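Local coordinates for YohF (Salmonella typhimurium, PDB 6WON), which is probably an NAD(P)-dependent oxidoreductase of the short-chain dehydrogenase/reductase family, likely acting on acetoin, at residues M101-T104 / Q105-Q108. Residues are numbered along the deposited sequence; the frame is centred on the assembly and turned at random.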
ATOM      1  N   MET B 101      14.608  10.981 -21.587  1.00 26.49           N
ATOM      2  CA  MET B 101      14.606   9.607 -22.054  1.00 26.65           C
ATOM      3  C   MET B 101      14.017   9.502 -23.460  1.00 27.91           C
ATOM      4  O   MET B 101      12.869   9.916 -23.671  1.00 26.99           O
ATOM      5  CB  MET B 101      13.807   8.737 -21.085  1.00 26.26           C
ATOM      6  CG  MET B 101      13.904   7.258 -21.406  1.00 25.02           C
ATOM      7  SD  MET B 101      12.980   6.205 -20.275  1.00 27.87           S
ATOM      8  CE  MET B 101      12.305   7.408 -19.129  1.00 27.32           C
ATOM      9  N   PRO B 102      14.752   8.961 -24.436  1.00 28.72           N
ATOM     10  CA  PRO B 102      14.163   8.712 -25.765  1.00 27.02           C
ATOM     11  C   PRO B 102      12.989   7.739 -25.685  1.00 25.28           C
ATOM     12  O   PRO B 102      12.981   6.802 -24.883  1.00 20.87           O
ATOM     13  CB  PRO B 102      15.322   8.102 -26.566  1.00 29.68           C
ATOM     14  CG  PRO B 102      16.561   8.461 -25.833  1.00 34.04           C
ATOM     15  CD  PRO B 102      16.182   8.620 -24.370  1.00 31.35           C
ATOM     16  N   PHE B 103      11.991   7.960 -26.545  1.00 23.30           N
ATOM     17  CA  PHE B 103      10.878   7.020 -26.616  1.00 23.44           C
ATOM     18  C   PHE B 103      11.355   5.594 -26.892  1.00 26.77           C
ATOM     19  O   PHE B 103      10.798   4.630 -26.349  1.00 27.35           O
ATOM     20  CB  PHE B 103       9.881   7.468 -27.677  1.00 22.71           C
ATOM     21  CG  PHE B 103       8.595   6.678 -27.674  1.00 26.36           C
ATOM     22  CD1 PHE B 103       7.792   6.639 -26.542  1.00 25.78           C
ATOM     23  CD2 PHE B 103       8.181   5.995 -28.812  1.00 26.54           C
ATOM     24  CE1 PHE B 103       6.598   5.929 -26.536  1.00 27.26           C
ATOM     25  CE2 PHE B 103       6.990   5.281 -28.819  1.00 28.09           C
ATOM     26  CZ  PHE B 103       6.198   5.239 -27.673  1.00 27.77           C
ATOM     27  N   THR B 104      12.401   5.436 -27.711  1.00 28.06           N
ATOM     28  CA  THR B 104      12.874   4.088 -28.031  1.00 29.57           C
ATOM     29  C   THR B 104      13.348   3.366 -26.778  1.00 30.36           C
ATOM     30  O   THR B 104      13.119   2.160 -26.618  1.00 32.49           O
ATOM     31  CB  THR B 104      13.979   4.139 -29.097  1.00 27.24           C
ATOM     32  OG1 THR B 104      14.408   2.806 -29.422  1.00 35.39           O
ATOM     33  CG2 THR B 104      15.192   4.934 -28.624  1.00 24.60           C
ATOM     34  N   GLN B 105      13.971   4.097 -25.856  1.00 28.41           N
ATOM     35  CA  GLN B 105      14.452   3.480 -24.633  1.00 28.33           C
ATOM     36  C   GLN B 105      13.298   3.137 -23.702  1.00 26.49           C
ATOM     37  O   GLN B 105      13.292   2.064 -23.084  1.00 24.01           O
ATOM     38  CB  GLN B 105      15.440   4.411 -23.945  1.00 30.07           C
ATOM     39  CG  GLN B 105      15.997   3.831 -22.670  1.00 34.98           C
ATOM     40  CD  GLN B 105      17.182   4.612 -22.154  1.00 39.33           C
ATOM     41  OE1 GLN B 105      17.198   5.851 -22.196  1.00 41.34           O
ATOM     42  NE2 GLN B 105      18.193   3.894 -21.681  1.00 38.93           N
ATOM     43  N   TRP B 106      12.320   4.041 -23.585  1.00 28.65           N
ATOM     44  CA  TRP B 106      11.099   3.748 -22.837  1.00 25.67           C
ATOM     45  C   TRP B 106      10.472   2.449 -23.331  1.00 24.58           C
ATOM     46  O   TRP B 106      10.144   1.554 -22.540  1.00 26.42           O
ATOM     47  CB  TRP B 106      10.118   4.927 -22.981  1.00 23.06           C
ATOM     48  CG  TRP B 106       8.751   4.715 -22.412  1.00 23.93           C
ATOM     49  CD1 TRP B 106       7.648   4.239 -23.068  1.00 27.41           C
ATOM     50  CD2 TRP B 106       8.321   5.006 -21.067  1.00 24.03           C
ATOM     51  NE1 TRP B 106       6.566   4.201 -22.212  1.00 24.65           N
ATOM     52  CE2 TRP B 106       6.955   4.661 -20.980  1.00 24.95           C
ATOM     53  CE3 TRP B 106       8.968   5.495 -19.928  1.00 20.18           C
ATOM     54  CZ2 TRP B 106       6.217   4.805 -19.798  1.00 24.66           C
ATOM     55  CZ3 TRP B 106       8.234   5.640 -18.754  1.00 21.69           C
ATOM     56  CH2 TRP B 106       6.874   5.294 -18.700  1.00 21.76           C
ATOM     57  N   ARG B 107      10.339   2.310 -24.652  1.00 20.00           N
ATOM     58  CA  ARG B 107       9.701   1.117 -25.196  1.00 23.57           C
ATOM     59  C   ARG B 107      10.576  -0.114 -25.015  1.00 25.26           C
ATOM     60  O   ARG B 107      10.068  -1.210 -24.764  1.00 24.30           O
ATOM     61  CB  ARG B 107       9.376   1.319 -26.675  1.00 26.32           C
ATOM     62  CG  ARG B 107       8.176   2.219 -26.918  1.00 30.10           C
ATOM     63  CD  ARG B 107       6.915   1.409 -27.138  1.00 35.96           C
ATOM     64  NE  ARG B 107       6.573   0.573 -25.985  1.00 38.11           N
ATOM     65  CZ  ARG B 107       6.658  -0.759 -25.953  1.00 35.78           C
ATOM     66  NH1 ARG B 107       7.061  -1.450 -27.025  1.00 35.47           N
ATOM     67  NH2 ARG B 107       6.312  -1.403 -24.848  1.00 29.33           N
ATOM     68  N   GLN B 108      11.893   0.045 -25.160  1.00 29.37           N
ATOM     69  CA  GLN B 108      12.795  -1.089 -24.983  1.00 30.40           C
ATOM     70  C   GLN B 108      12.708  -1.647 -23.562  1.00 26.25           C
ATOM     71  O   GLN B 108      12.652  -2.867 -23.370  1.00 24.95           O
ATOM     72  CB  GLN B 108      14.226  -0.664 -25.321  1.00 35.50           C
ATOM     73  CG  GLN B 108      15.248  -1.774 -25.221  1.00 45.23           C
ATOM     74  CD  GLN B 108      16.092  -1.677 -23.953  1.00 53.19           C
ATOM     75  OE1 GLN B 108      16.147  -2.616 -23.156  1.00 52.62           O
ATOM     76  NE2 GLN B 108      16.751  -0.530 -23.762  1.00 57.97           N
TER
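Two backbone N-H groups converge on the carbonyl oxygen of Pro-102, the N-cap residue of helix 103-131. Trp-106 N lies 3.1 Å from Pro-102 O in a nearly straight bond (171°), and Gln-105 N adds a weak, bent one. The i to i+4 pattern continues with Arg-107 N on Phe-103 O at 2.9 Å and Gln-108 N on Thr-104 O at 2.8 Å. Alongside this backbone ladder, Phe-103 and Arg-107 run side by side in the same direction, and the arginine CG sits over one face of the phenyl ring, 3.9 Å from its centroid and displaced toward the rim: a CH-pi contact. Bends at chi2 and chi3 then carry the guanidinium onward to a salt bridge with Asp-115 of the same chain. In this Rossmann-type fold, helix 103-131 packs beside helix 153-173, and its first turn lies at a subunit interface, where Met-101 packs on Phe-118 and Phe-103 on Leu-119 of the second subunit. Trp-106 belongs to both surfaces: its indole touches Ala-154 and Ala-157, stacks on Phe-118 of the second subunit, and has NE1 hydrogen-bonded to Asp-115 OD1 of that subunit. Phe-103 lies nearly parallel to the five-membered ring of Trp-106, planes at 16°, but slid so far along that the rings barely overlap. From the preceding loop, Met-101 curls back at chi3 (-1°), which brings CE to the indole edge, 3.9 Å from Trp-106 CE3. The CG of Met-101 lies 3.7 Å from OE1 of Gln-105, whose extended chain crosses the methionine at about a right angle and places that oxygen where it is hydrogen-bonded to Ser-96 OG.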